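Local coordinates for protein putative ATP binding component of ABC-transporter (Escherichia coli, PDB 2R5O) that is the C-terminal, carbohydrate-binding domain of Wzt, the probable ATP-hydrolysing component of an ABC transporter that exports O-antigen polysaccharide, at residues Lys49-His54 with Leu75-Phe80; Glu81-Cys86 with Ser117-Asp122; Ile93-Gly98 with Gly137-Ser142; Tyr102-Phe107 with Phe126-Pro131. All coordinates share one frame; numbering follows the deposited sequence. Where two conformers were deposited one is given.

Interaction 1 (Lys49-His54 with Leu75-Phe80)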
loop_
_atom_site.group_PDB
_atom_site.type_symbol
_atom_site.label_atom_id
_atom_site.label_comp_id
_atom_site.label_asym_id
_atom_site.label_seq_id
_atom_site.Cartn_x
_atom_site.Cartn_y
_atom_site.Cartn_z
ATOM N N LYS A 49 -22.054 -12.452 17.567
ATOM C CA LYS A 49 -21.786 -13.267 16.379
ATOM C C LYS A 49 -21.825 -12.387 15.147
ATOM O O LYS A 49 -22.806 -11.669 14.939
ATOM C CB LYS A 49 -22.821 -14.391 16.199
ATOM C CG LYS A 49 -22.668 -15.496 17.211
ATOM C CD LYS A 49 -23.769 -16.499 17.060
ATOM C CE LYS A 49 -23.519 -17.464 15.965
ATOM N NZ LYS A 49 -24.480 -18.643 16.118
ATOM N N ILE A 50 -20.795 -12.507 14.306
ATOM C CA ILE A 50 -20.817 -11.882 12.998
ATOM C C ILE A 50 -21.609 -12.839 12.108
ATOM O O ILE A 50 -21.144 -13.941 11.809
ATOM C CB ILE A 50 -19.436 -11.646 12.421
ATOM C CG1 ILE A 50 -18.581 -10.869 13.420
ATOM C CG2 ILE A 50 -19.563 -10.930 11.111
ATOM C CD1 ILE A 50 -17.148 -10.732 12.992
ATOM N N ILE A 51 -22.826 -12.451 11.734
ATOM C CA ILE A 51 -23.773 -13.364 11.078
ATOM C C ILE A 51 -23.909 -13.152 9.563
ATOM O O ILE A 51 -24.523 -13.964 8.895
ATOM C CB ILE A 51 -25.158 -13.295 11.763
ATOM C CG1 ILE A 51 -25.645 -11.852 11.930
ATOM C CG2 ILE A 51 -25.092 -14.002 13.114
ATOM C CD1 ILE A 51 -27.114 -11.786 12.343
ATOM N N ASP A 52 -23.342 -12.068 9.043
ATOM C CA ASP A 52 -23.420 -11.821 7.602
ATOM C C ASP A 52 -22.368 -10.795 7.228
ATOM O O ASP A 52 -21.824 -10.099 8.096
ATOM C CB ASP A 52 -24.830 -11.338 7.204
ATOM C CG ASP A 52 -25.194 -11.634 5.755
ATOM O OD1 ASP A 52 -24.395 -12.205 5.006
ATOM O OD2 ASP A 52 -26.343 -11.293 5.389
ATOM N N TYR A 53 -22.067 -10.718 5.936
ATOM C CA TYR A 53 -21.238 -9.643 5.396
ATOM C C TYR A 53 -21.711 -9.275 4.011
ATOM O O TYR A 53 -22.472 -10.022 3.371
ATOM C CB TYR A 53 -19.756 -10.030 5.371
ATOM C CG TYR A 53 -19.355 -11.084 4.357
ATOM C CD1 TYR A 53 -18.866 -10.755 3.087
ATOM C CD2 TYR A 53 -19.435 -12.422 4.670
ATOM C CE1 TYR A 53 -18.488 -11.721 2.188
ATOM C CE2 TYR A 53 -19.032 -13.411 3.770
ATOM C CZ TYR A 53 -18.558 -13.040 2.537
ATOM O OH TYR A 53 -18.179 -14.047 1.658
ATOM N N HIS A 54 -21.229 -8.131 3.559
ATOM C CA HIS A 54 -21.523 -7.659 2.217
ATOM C C HIS A 54 -20.315 -6.901 1.702
ATOM O O HIS A 54 -19.648 -6.210 2.460
ATOM C CB HIS A 54 -22.753 -6.732 2.225
ATOM C CG HIS A 54 -23.329 -6.486 0.872
ATOM N ND1 HIS A 54 -24.194 -7.375 0.272
ATOM C CD2 HIS A 54 -23.170 -5.457 0.009
ATOM C CE1 HIS A 54 -24.550 -6.893 -0.913
ATOM N NE2 HIS A 54 -23.925 -5.743 -1.106
ATOM N N LEU A 75 -18.744 -4.556 4.608
ATOM C CA LEU A 75 -19.772 -4.461 5.649
ATOM C C LEU A 75 -19.905 -5.772 6.389
ATOM O O LEU A 75 -19.868 -6.850 5.774
ATOM C CB LEU A 75 -21.141 -4.091 5.060
ATOM C CG LEU A 75 -21.182 -2.745 4.332
ATOM C CD1 LEU A 75 -20.929 -2.892 2.839
ATOM C CD2 LEU A 75 -22.483 -2.019 4.609
ATOM N N MET A 76 -20.087 -5.687 7.701
ATOM C CA MET A 76 -20.320 -6.857 8.533
ATOM C C MET A 76 -21.533 -6.621 9.422
ATOM O O MET A 76 -21.714 -5.525 9.936
ATOM C CB MET A 76 -19.071 -7.198 9.376
ATOM C CG MET A 76 -18.434 -5.993 10.092
ATOM S SD MET A 76 -17.021 -6.341 11.160
ATOM C CE MET A 76 -17.923 -6.982 12.504
ATOM N N LYS A 77 -22.360 -7.653 9.597
ATOM C CA LYS A 77 -23.551 -7.587 10.434
ATOM C C LYS A 77 -23.330 -8.453 11.661
ATOM O O LYS A 77 -22.901 -9.606 11.552
ATOM C CB LYS A 77 -24.764 -8.087 9.669
ATOM C CG LYS A 77 -26.050 -7.972 10.481
ATOM C CD LYS A 77 -27.320 -8.199 9.658
ATOM C CE LYS A 77 -27.530 -9.653 9.363
ATOM N NZ LYS A 77 -28.936 -9.963 8.906
ATOM N N VAL A 78 -23.635 -7.896 12.826
ATOM C CA VAL A 78 -23.380 -8.549 14.113
ATOM C C VAL A 78 -24.646 -8.552 14.957
ATOM O O VAL A 78 -25.338 -7.523 15.043
ATOM C CB VAL A 78 -22.291 -7.813 14.913
ATOM C CG1 VAL A 78 -21.969 -8.562 16.208
ATOM C CG2 VAL A 78 -21.048 -7.634 14.059
ATOM N N VAL A 79 -24.917 -9.680 15.621
ATOM C CA VAL A 79 -25.938 -9.745 16.665
ATOM C C VAL A 79 -25.248 -9.870 18.019
ATOM O O VAL A 79 -24.338 -10.667 18.181
ATOM C CB VAL A 79 -26.969 -10.888 16.414
ATOM C CG1 VAL A 79 -26.338 -12.296 16.346
ATOM C CG2 VAL A 79 -28.056 -10.874 17.498
ATOM N N PHE A 80 -25.674 -9.046 18.975
ATOM C CA PHE A 80 -25.086 -8.988 20.317
ATOM C C PHE A 80 -25.974 -9.707 21.314
ATOM O O PHE A 80 -27.178 -9.491 21.335
ATOM C CB PHE A 80 -24.866 -7.535 20.716
ATOM C CG PHE A 80 -23.868 -6.843 19.825
ATOM C CD1 PHE A 80 -22.507 -6.918 20.108
ATOM C CD2 PHE A 80 -24.270 -6.182 18.691
ATOM C CE1 PHE A 80 -21.581 -6.317 19.290
ATOM C CE2 PHE A 80 -23.345 -5.576 17.865
ATOM C CZ PHE A 80 -21.998 -5.635 18.174
#
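Lys-77 lays its aliphatic chain over the neighbouring strand at Ile-51 and Asp-52. The first torsion turns CG away from the backbone N (chi1 -177°), and a bend at chi3 carries CE to 3.7 Å from Ile-51 CD1, while Asp-52 CB touches CE as well. The ammonium is spent elsewhere, on the carbonyls of Ser-22 and Glu-25, and stays beyond salt-bridge range of the Asp-52 carboxylate. That carboxylate bridges to Arg-33 through OD1, an atom that also takes the amide of Tyr-53 from above the carboxylate plane. Ile-51 and Asp-52 both lie opposite Lys-77 because the antiparallel ladder is interrupted here by a classic beta bulge: Ile-51 N donates a hydrogen bond to Lys-77 O at 2.9 Å, and Lys-77 N returns a nearly straight bond to Asp-52 O at 2.9 Å. Regular two-way pairing holds beyond it, Lys-49 with Val-79 and His-54 with Leu-75. The bulge lies in the four-stranded sheet of an immunoglobulin-type sandwich, whose inner side carries Ile-50, Tyr-53, Met-76 and Val-78. Met-76 bends at chi3 and sends CE to 3.9 Å from Ile-50 CD1; Ile-50 CG1 reaches Val-78 CG2 at 4.1 Å. Strand 137-147 packs against this layer through Phe-143 and Ile-145. At the bulge Ile-51 meets Val-79 almost at right angles, CG2 to CG1 3.9 Å. Tyr-53 swings its ring away from strand 75-80, and its hydroxyl bonds to the carbonyl of Pro-34.

Interaction 2 (Glu81-Cys86 with Ser117-Asp122)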
loop_
_atom_site.group_PDB
_atom_site.type_symbol
_atom_site.label_atom_id
_atom_site.label_comp_id
_atom_site.label_asym_id
_atom_site.label_seq_id
_atom_site.Cartn_x
_atom_site.Cartn_y
_atom_site.Cartn_z
ATOM N N GLU A 81 -25.369 -10.592 22.101
ATOM C CA GLU A 81 -26.102 -11.402 23.084
ATOM C C GLU A 81 -26.182 -10.722 24.461
ATOM O O GLU A 81 -27.008 -11.115 25.286
ATOM C CB GLU A 81 -25.490 -12.805 23.155
ATOM C CG GLU A 81 -25.900 -13.688 21.944
ATOM C CD GLU A 81 -24.826 -13.882 20.887
ATOM O OE1 GLU A 81 -24.854 -13.167 19.856
ATOM O OE2 GLU A 81 -23.971 -14.779 21.068
ATOM N N TYR A 82 -25.354 -9.707 24.691
ATOM C CA TYR A 82 -25.294 -8.980 25.960
ATOM C C TYR A 82 -25.203 -7.479 25.680
ATOM O O TYR A 82 -24.873 -7.070 24.555
ATOM C CB TYR A 82 -24.063 -9.426 26.755
ATOM C CG TYR A 82 -24.035 -10.902 27.057
ATOM C CD1 TYR A 82 -24.742 -11.408 28.133
ATOM C CD2 TYR A 82 -23.296 -11.795 26.285
ATOM C CE1 TYR A 82 -24.740 -12.755 28.421
ATOM C CE2 TYR A 82 -23.288 -13.158 26.578
ATOM C CZ TYR A 82 -24.004 -13.624 27.649
ATOM O OH TYR A 82 -24.009 -14.963 27.954
ATOM N N ASP A 83 -25.457 -6.662 26.696
ATOM C CA ASP A 83 -25.084 -5.249 26.654
ATOM C C ASP A 83 -23.561 -5.140 26.646
ATOM O O ASP A 83 -22.901 -5.861 27.396
ATOM C CB ASP A 83 -25.569 -4.508 27.908
ATOM C CG ASP A 83 -27.064 -4.467 28.041
ATOM O OD1 ASP A 83 -27.801 -4.833 27.109
ATOM O OD2 ASP A 83 -27.515 -4.053 29.131
ATOM N N PHE A 84 -23.018 -4.207 25.854
ATOM C CA PHE A 84 -21.609 -3.851 25.893
ATOM C C PHE A 84 -21.496 -2.330 25.781
ATOM O O PHE A 84 -22.173 -1.714 24.950
ATOM C CB PHE A 84 -20.849 -4.472 24.718
ATOM C CG PHE A 84 -20.772 -5.982 24.737
ATOM C CD1 PHE A 84 -19.779 -6.633 25.455
ATOM C CD2 PHE A 84 -21.652 -6.746 23.981
ATOM C CE1 PHE A 84 -19.675 -8.026 25.437
ATOM C CE2 PHE A 84 -21.564 -8.126 23.972
ATOM C CZ PHE A 84 -20.588 -8.764 24.698
ATOM N N ASP A 85 -20.594 -1.738 26.557
ATOM C CA ASP A 85 -20.356 -0.286 26.498
ATOM C C ASP A 85 -19.530 0.185 25.294
ATOM O O ASP A 85 -19.689 1.321 24.839
ATOM C CB ASP A 85 -19.679 0.203 27.783
ATOM C CG ASP A 85 -20.543 0.012 29.015
ATOM O OD1 ASP A 85 -21.791 0.064 28.910
ATOM O OD2 ASP A 85 -19.959 -0.173 30.107
ATOM N N CYS A 86 -18.636 -0.673 24.787
ATOM C CA CYS A 86 -17.694 -0.281 23.750
ATOM C C CYS A 86 -17.328 -1.453 22.845
ATOM O O CYS A 86 -16.462 -2.260 23.178
ATOM C CB CYS A 86 -16.432 0.321 24.374
ATOM S SG CYS A 86 -15.193 0.930 23.190
ATOM N N SER A 117 -21.856 1.661 21.676
ATOM C CA SER A 117 -22.491 0.861 22.726
ATOM C C SER A 117 -23.681 0.125 22.131
ATOM O O SER A 117 -24.328 0.614 21.214
ATOM C CB SER A 117 -22.925 1.731 23.898
ATOM O OG SER A 117 -23.819 2.718 23.444
ATOM N N VAL A 118 -23.953 -1.047 22.674
ATOM C CA VAL A 118 -25.044 -1.896 22.212
ATOM C C VAL A 118 -25.787 -2.486 23.397
ATOM O O VAL A 118 -25.251 -2.561 24.507
ATOM C CB VAL A 118 -24.558 -3.054 21.321
ATOM C CG1 VAL A 118 -23.796 -2.500 20.116
ATOM C CG2 VAL A 118 -23.727 -4.036 22.111
ATOM N N SER A 119 -27.039 -2.873 23.153
ATOM C CA SER A 119 -27.845 -3.600 24.117
ATOM C C SER A 119 -28.032 -5.045 23.668
ATOM O O SER A 119 -27.987 -5.355 22.484
ATOM C CB SER A 119 -29.226 -2.961 24.261
ATOM O OG SER A 119 -29.131 -1.597 24.627
ATOM N N ARG A 120 -28.289 -5.913 24.641
ATOM C CA ARG A 120 -28.609 -7.302 24.397
ATOM C C ARG A 120 -29.683 -7.406 23.321
ATOM O O ARG A 120 -30.728 -6.737 23.400
ATOM C CB ARG A 120 -29.078 -7.946 25.700
ATOM C CG ARG A 120 -29.606 -9.342 25.571
ATOM C CD ARG A 120 -29.692 -10.008 26.946
ATOM N NE ARG A 120 -30.864 -10.857 27.084
ATOM C CZ ARG A 120 -31.018 -12.050 26.513
ATOM N NH1 ARG A 120 -30.075 -12.559 25.728
ATOM N NH2 ARG A 120 -32.133 -12.735 26.724
ATOM N N GLY A 121 -29.435 -8.263 22.331
ATOM C CA GLY A 121 -30.359 -8.470 21.219
ATOM C C GLY A 121 -30.159 -7.567 20.022
ATOM O O GLY A 121 -30.736 -7.817 18.961
ATOM N N ASP A 122 -29.361 -6.511 20.167
ATOM C CA ASP A 122 -29.177 -5.582 19.071
ATOM C C ASP A 122 -28.495 -6.247 17.865
ATOM O O ASP A 122 -27.618 -7.100 18.019
ATOM C CB ASP A 122 -28.325 -4.387 19.497
ATOM C CG ASP A 122 -29.069 -3.359 20.312
ATOM O OD1 ASP A 122 -30.290 -3.507 20.541
ATOM O OD2 ASP A 122 -28.383 -2.380 20.704
#
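Arg-120 and Asp-83 make the short polar link between these segments, with the Arg-120 backbone N meeting Asp-83 OD1 at 2.7 Å almost along the C-O axis. The Asp-83 side chain thus serves a main-chain amide and not the guanidinium of the same arginine. That guanidinium turns its edge to Glu-81 O, in plane, but the bond from NH1 is weak at 3.4 Å; CG and CD of Arg-120 run past the same carbonyl.

Two backbone bonds join Phe-84 and Val-118 as an antiparallel hydrogen-bonded pair, Val-118 N to Phe-84 O measuring 3.0 Å. Strand 116-118 meets the start of strand 84-95 here, and a type II beta turn from Ser-119 to Asp-122 then redirects the chain toward strand 123-131. Within that turn Asp-122 OD2 receives Ser-119 N at 2.8 Å and also forms a salt bridge with Arg-124.

Apolar contact comes from Phe-84 and Val-118, whose side chains lie alongside each other and point the same way. Val-118 CG2, set between its own N and carbonyl carbon, touches the ring edge of Phe-84 at CD2, 3.9 Å away. Tyr-82 O is buried by the contact without a polar partner in the model.

Interaction 3 (Ile93-Gly98 with Gly137-Ser142)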
loop_
_atom_site.group_PDB
_atom_site.type_symbol
_atom_site.label_atom_id
_atom_site.label_comp_id
_atom_site.label_asym_id
_atom_site.label_seq_id
_atom_site.Cartn_x
_atom_site.Cartn_y
_atom_site.Cartn_z
ATOM N N ILE A 93 -6.370 -7.746 6.311
ATOM C CA ILE A 93 -6.143 -8.141 4.931
ATOM C C ILE A 93 -4.719 -8.675 4.848
ATOM O O ILE A 93 -3.773 -8.007 5.274
ATOM C CB ILE A 93 -6.361 -6.974 3.954
ATOM C CG1 ILE A 93 -7.786 -6.398 4.086
ATOM C CG2 ILE A 93 -6.081 -7.426 2.523
ATOM C CD1 ILE A 93 -8.033 -5.151 3.248
ATOM N N LYS A 94 -4.591 -9.859 4.258
ATOM C CA LYS A 94 -3.318 -10.565 4.177
ATOM C C LYS A 94 -3.152 -11.150 2.781
ATOM O O LYS A 94 -4.124 -11.363 2.055
ATOM C CB LYS A 94 -3.251 -11.683 5.226
ATOM C CG LYS A 94 -3.498 -11.183 6.651
ATOM C CD LYS A 94 -3.418 -12.254 7.763
ATOM C CE LYS A 94 -2.005 -12.657 8.058
ATOM N NZ LYS A 94 -1.989 -13.515 9.281
ATOM N N THR A 95 -1.906 -11.399 2.388
ATOM C CA THR A 95 -1.650 -12.168 1.169
ATOM C C THR A 95 -1.889 -13.647 1.464
ATOM O O THR A 95 -2.009 -14.066 2.612
ATOM C CB THR A 95 -0.195 -12.044 0.681
ATOM O OG1 THR A 95 0.666 -12.659 1.634
ATOM C CG2 THR A 95 0.201 -10.582 0.405
ATOM N N LEU A 96 -1.871 -14.471 0.416
ATOM C CA LEU A 96 -1.984 -15.937 0.577
ATOM C C LEU A 96 -0.841 -16.547 1.352
ATOM O O LEU A 96 -1.064 -17.519 2.055
ATOM C CB LEU A 96 -2.115 -16.634 -0.780
ATOM C CG LEU A 96 -3.299 -16.187 -1.644
ATOM C CD1 LEU A 96 -3.269 -16.981 -2.945
ATOM C CD2 LEU A 96 -4.624 -16.417 -0.905
ATOM N N ASP A 97 0.366 -15.994 1.244
ATOM C CA ASP A 97 1.525 -16.530 1.985
ATOM C C ASP A 97 1.732 -15.913 3.374
ATOM O O ASP A 97 2.760 -16.153 4.024
ATOM C CB ASP A 97 2.808 -16.501 1.129
ATOM C CG ASP A 97 3.003 -15.207 0.369
ATOM O OD1 ASP A 97 2.253 -14.238 0.597
ATOM O OD2 ASP A 97 3.918 -15.158 -0.477
ATOM N N GLY A 98 0.748 -15.125 3.818
ATOM C CA GLY A 98 0.646 -14.699 5.202
ATOM C C GLY A 98 1.206 -13.334 5.504
ATOM O O GLY A 98 1.325 -12.977 6.680
ATOM N N GLY A 137 -4.096 -10.003 -7.880
ATOM C CA GLY A 137 -3.857 -11.234 -7.139
ATOM C C GLY A 137 -4.984 -11.519 -6.163
ATOM O O GLY A 137 -6.036 -10.921 -6.233
ATOM N N ASP A 138 -4.775 -12.486 -5.292
ATOM C CA ASP A 138 -5.772 -12.956 -4.325
ATOM C C ASP A 138 -5.311 -12.591 -2.911
ATOM O O ASP A 138 -4.106 -12.692 -2.592
ATOM C CB ASP A 138 -5.925 -14.480 -4.420
ATOM C CG ASP A 138 -6.656 -14.938 -5.673
ATOM O OD1 ASP A 138 -7.254 -14.110 -6.373
ATOM O OD2 ASP A 138 -6.619 -16.161 -5.945
ATOM N N TYR A 139 -6.257 -12.196 -2.073
ATOM C CA TYR A 139 -5.972 -11.755 -0.722
ATOM C C TYR A 139 -7.020 -12.363 0.211
ATOM O O TYR A 139 -8.116 -12.760 -0.198
ATOM C CB TYR A 139 -5.988 -10.221 -0.674
ATOM C CG TYR A 139 -4.994 -9.613 -1.648
ATOM C CD1 TYR A 139 -3.661 -9.455 -1.314
ATOM C CD2 TYR A 139 -5.381 -9.272 -2.935
ATOM C CE1 TYR A 139 -2.753 -8.940 -2.185
ATOM C CE2 TYR A 139 -4.483 -8.738 -3.837
ATOM C CZ TYR A 139 -3.149 -8.580 -3.454
ATOM O OH TYR A 139 -2.218 -8.063 -4.317
ATOM N N LEU A 140 -6.676 -12.391 1.489
ATOM C CA LEU A 140 -7.506 -12.954 2.527
ATOM C C LEU A 140 -8.000 -11.882 3.458
ATOM O O LEU A 140 -7.194 -11.111 4.023
ATOM C CB LEU A 140 -6.734 -13.985 3.339
ATOM C CG LEU A 140 -6.111 -15.142 2.553
ATOM C CD1 LEU A 140 -5.284 -16.039 3.431
ATOM C CD2 LEU A 140 -7.188 -15.942 1.821
ATOM N N LEU A 141 -9.316 -11.817 3.625
ATOM C CA LEU A 141 -9.978 -10.835 4.484
ATOM C C LEU A 141 -10.510 -11.519 5.730
ATOM O O LEU A 141 -11.062 -12.620 5.672
ATOM C CB LEU A 141 -11.137 -10.180 3.716
ATOM C CG LEU A 141 -12.056 -9.219 4.471
ATOM C CD1 LEU A 141 -11.337 -7.977 4.925
ATOM C CD2 LEU A 141 -13.257 -8.873 3.588
ATOM N N SER A 142 -10.368 -10.825 6.855
ATOM C CA SER A 142 -10.966 -11.190 8.148
ATOM C C SER A 142 -11.885 -10.080 8.640
ATOM O O SER A 142 -11.560 -8.909 8.494
ATOM C CB SER A 142 -9.858 -11.327 9.212
ATOM O OG SER A 142 -8.854 -12.247 8.820
HETATM O O HOH W 1 -1.555 -13.024 -2.137
#
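Leu-140 N gives a nearly straight bond to Lys-94 O at 2.8 Å, and Lys-94 N answers by bonding to Leu-140 O at 2.9 Å. Lys-94 O also lies in plane at the edge of the Tyr-139 ring, 3.9 Å from Tyr-139 CD1. Past this pair the strands part, and a water bridges them, accepting from Leu-96 N at 3.0 Å and donating to Asp-138 O at 2.6 Å.

Leu-96 is the second residue of a type I beta turn from Thr-95 to Gly-98, yet its side chain leans back over strand 137-142. In one of its two conformers, and so tentatively, CD2 comes 3.8 Å from Leu-140 CD2, the two chains meeting about perpendicular, while CD1 rests on Asp-138 CB. Ile-93 and Leu-141 pack on the other side of the sheet, CG1 to CD1 4.0 Å, crossing at a slant. The polar ends find partners outside the two segments: the Lys-94 amine bonds to the Tyr-161 hydroxyl, Asp-138 to His-167, and the Tyr-139 hydroxyl to the Asn-135 carbonyl. Antiparallel pairing of this sort, with strands 84-95 and 137-147 as neighbours inside one layer, is that of a beta-sandwich sheet in an immunoglobulin-like domain.

Interaction 4 (Tyr102-Phe107 with Phe126-Pro131). With NA (sodium ion), chain G.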
loop_
_atom_site.group_PDB
_atom_site.type_symbol
_atom_site.label_atom_id
_atom_site.label_comp_id
_atom_site.label_asym_id
_atom_site.label_seq_id
_atom_site.Cartn_x
_atom_site.Cartn_y
_atom_site.Cartn_z
ATOM N N TYR A 102 -2.735 -5.048 5.874
ATOM C CA TYR A 102 -3.430 -3.931 6.533
ATOM C C TYR A 102 -4.387 -4.468 7.555
ATOM O O TYR A 102 -5.051 -5.457 7.303
ATOM C CB TYR A 102 -4.216 -3.118 5.518
ATOM C CG TYR A 102 -5.045 -1.985 6.093
ATOM C CD1 TYR A 102 -4.434 -0.918 6.704
ATOM C CD2 TYR A 102 -6.445 -1.982 6.006
ATOM C CE1 TYR A 102 -5.150 0.141 7.189
ATOM C CE2 TYR A 102 -7.187 -0.912 6.492
ATOM C CZ TYR A 102 -6.540 0.171 7.072
ATOM O OH TYR A 102 -7.278 1.244 7.500
ATOM N N GLY A 103 -4.450 -3.828 8.704
ATOM C CA GLY A 103 -5.474 -4.093 9.686
ATOM C C GLY A 103 -5.864 -2.830 10.384
ATOM O O GLY A 103 -5.053 -1.919 10.555
ATOM N N THR A 104 -7.122 -2.788 10.797
ATOM C CA THR A 104 -7.635 -1.662 11.561
ATOM C C THR A 104 -8.871 -2.092 12.307
ATOM O O THR A 104 -9.340 -3.220 12.195
ATOM C CB THR A 104 -7.898 -0.435 10.643
ATOM O OG1 THR A 104 -8.139 0.723 11.467
ATOM C CG2 THR A 104 -9.067 -0.662 9.694
ATOM N N ASN A 105 -9.405 -1.166 13.079
ATOM C CA ASN A 105 -10.666 -1.379 13.751
ATOM C C ASN A 105 -11.371 -0.038 13.859
ATOM O O ASN A 105 -10.853 0.977 13.416
ATOM C CB ASN A 105 -10.463 -2.108 15.083
ATOM C CG ASN A 105 -9.697 -1.312 16.096
ATOM O OD1 ASN A 105 -9.804 -0.103 16.184
ATOM N ND2 ASN A 105 -8.953 -2.032 16.946
ATOM N N SER A 106 -12.575 -0.007 14.414
ATOM C CA SER A 106 -13.344 1.215 14.457
ATOM C C SER A 106 -12.611 2.338 15.161
ATOM O O SER A 106 -12.743 3.508 14.779
ATOM C CB SER A 106 -14.700 0.988 15.106
ATOM O OG SER A 106 -14.567 0.398 16.384
ATOM N N PHE A 107 -11.922 1.997 16.244
ATOM C CA PHE A 107 -11.200 2.967 17.045
ATOM C C PHE A 107 -10.008 3.561 16.283
ATOM O O PHE A 107 -9.848 4.782 16.195
ATOM C CB PHE A 107 -10.761 2.297 18.342
ATOM C CG PHE A 107 -10.047 3.233 19.277
ATOM C CD1 PHE A 107 -10.742 4.227 19.960
ATOM C CD2 PHE A 107 -8.679 3.165 19.412
ATOM C CE1 PHE A 107 -10.084 5.106 20.826
ATOM C CE2 PHE A 107 -8.004 4.065 20.278
ATOM C CZ PHE A 107 -8.726 5.032 20.948
ATOM N N PHE A 126 -21.687 -2.648 10.421
ATOM C CA PHE A 126 -20.493 -1.809 10.441
ATOM C C PHE A 126 -19.834 -1.837 9.088
ATOM O O PHE A 126 -19.752 -2.895 8.468
ATOM C CB PHE A 126 -19.527 -2.336 11.500
ATOM C CG PHE A 126 -20.148 -2.453 12.871
ATOM C CD1 PHE A 126 -20.591 -1.330 13.565
ATOM C CD2 PHE A 126 -20.366 -3.688 13.428
ATOM C CE1 PHE A 126 -21.175 -1.459 14.829
ATOM C CE2 PHE A 126 -20.925 -3.830 14.699
ATOM C CZ PHE A 126 -21.324 -2.719 15.389
ATOM N N LYS A 127 -19.351 -0.680 8.637
ATOM C CA LYS A 127 -18.804 -0.553 7.301
ATOM C C LYS A 127 -17.401 0.027 7.334
ATOM O O LYS A 127 -17.193 1.119 7.881
ATOM C CB LYS A 127 -19.726 0.335 6.452
ATOM C CG LYS A 127 -19.187 0.582 5.044
ATOM C CD LYS A 127 -20.173 1.294 4.154
ATOM C CE LYS A 127 -20.256 2.757 4.400
ATOM N NZ LYS A 127 -21.027 3.367 3.247
ATOM N N PHE A 128 -16.462 -0.660 6.690
ATOM C CA PHE A 128 -15.107 -0.145 6.449
ATOM C C PHE A 128 -15.017 0.126 4.948
ATOM O O PHE A 128 -15.258 -0.777 4.146
ATOM C CB PHE A 128 -14.047 -1.185 6.841
ATOM C CG PHE A 128 -13.968 -1.427 8.319
ATOM C CD1 PHE A 128 -13.076 -0.709 9.077
ATOM C CD2 PHE A 128 -14.769 -2.365 8.931
ATOM C CE1 PHE A 128 -12.992 -0.899 10.431
ATOM C CE2 PHE A 128 -14.686 -2.560 10.298
ATOM C CZ PHE A 128 -13.809 -1.837 11.031
ATOM N N SER A 129 -14.667 1.338 4.570
ATOM C CA SER A 129 -14.571 1.703 3.161
ATOM C C SER A 129 -13.128 2.122 2.888
ATOM O O SER A 129 -12.612 3.005 3.562
ATOM C CB SER A 129 -15.522 2.849 2.816
ATOM O OG SER A 129 -16.865 2.502 3.059
ATOM N N LEU A 130 -12.504 1.531 1.884
ATOM C CA LEU A 130 -11.112 1.800 1.622
ATOM C C LEU A 130 -10.796 1.538 0.160
ATOM O O LEU A 130 -11.455 0.732 -0.491
ATOM C CB LEU A 130 -10.209 0.964 2.545
ATOM C CG LEU A 130 -10.394 -0.550 2.421
ATOM C CD1 LEU A 130 -9.412 -1.166 1.446
ATOM C CD2 LEU A 130 -10.317 -1.251 3.779
ATOM N N PRO A 131 -9.773 2.241 -0.340
ATOM C CA PRO A 131 -9.295 2.014 -1.690
ATOM C C PRO A 131 -8.403 0.777 -1.701
ATOM O O PRO A 131 -7.467 0.674 -0.913
ATOM C CB PRO A 131 -8.513 3.292 -2.000
ATOM C CG PRO A 131 -7.967 3.700 -0.716
ATOM C CD PRO A 131 -9.000 3.311 0.316
HETATM NA NA NA G . -6.014 3.327 8.569
HETATM O O HOH W 2 -6.142 2.456 11.166
HETATM O O HOH W 3 -7.979 5.178 8.488
#
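Phe-128 turns the CE1-CZ edge of its ring to the backbone between Asn-105 and Ser-106. Asn-105 C lies in the plane of the ring, 3.9 Å from CE1, and Ser-106 N comes 4.0 Å from CZ. Beside them the Thr-104 methyl CG2 reaches CE1 at 4.0 Å, the two side chains sliding past each other in opposite directions. The threonine torsion sorts its branches: OG1 stands opposite the backbone N (chi1 -168°), leaving CG2 to the ring and OG1 to a water at 2.7 Å. Tyr-102 and Leu-130 repeat the antiparallel slide two residues along each strand, Leu-130 CD2 lying obliquely against the tyrosine ring, 4.2 Å from CE2.

The strand axes stay 9.7 Å apart, so this is face-to-face packing between the two sheets of the sandwich, without strand-to-strand pairing; side chains of strand 126-131 reach both side chains and backbone opposite. Asn-105 sits at the N-cap of the short helix 106-109 and bonds through OD1 to Leu-108 N. A second subunit joins strand 126-131 in an antiparallel ladder and turns Phe-184 edge-to-face with Phe-128, in keeping with domain swapping.

The Tyr-102 hydroxyl binds a sodium ion at 2.7 Å, the metal lying at the ring edge, in plane. The water on Thr-104, a further water and Asp-179 of the second subunit also bind the ion, and Ser-182 N of that subunit bonds to Tyr-102 OH. The apolar layer thus gives way to a cation site spanning the interface, where the negative Asp-179 would probably help balance the sodium charge.

Overall arrangement
Interactions 1 and 3 each sit within one of the two sheets of the sandwich, on opposite sides of the chain's centre, about 20 Å apart between centres. Interaction 4 packs strand 100-105 of one sheet on strand 123-131 of the other and touches both: Met-76 N pairs with Phe-126 O, and Ile-93 N with Tyr-102 O. Interaction 2 lies toward one end, about 31 Å from interaction 3 between centres, though both use strand 84-95; Phe-80 links it to interaction 1. Along the chain interaction 1 closes first, the segments of interaction 2 alternate with those of 3 and of 4, and interaction 4 is nested within the loop that interaction 3 closes. All four lie in the same C-terminal domain, and at interaction 4 the second subunit continues the sheet.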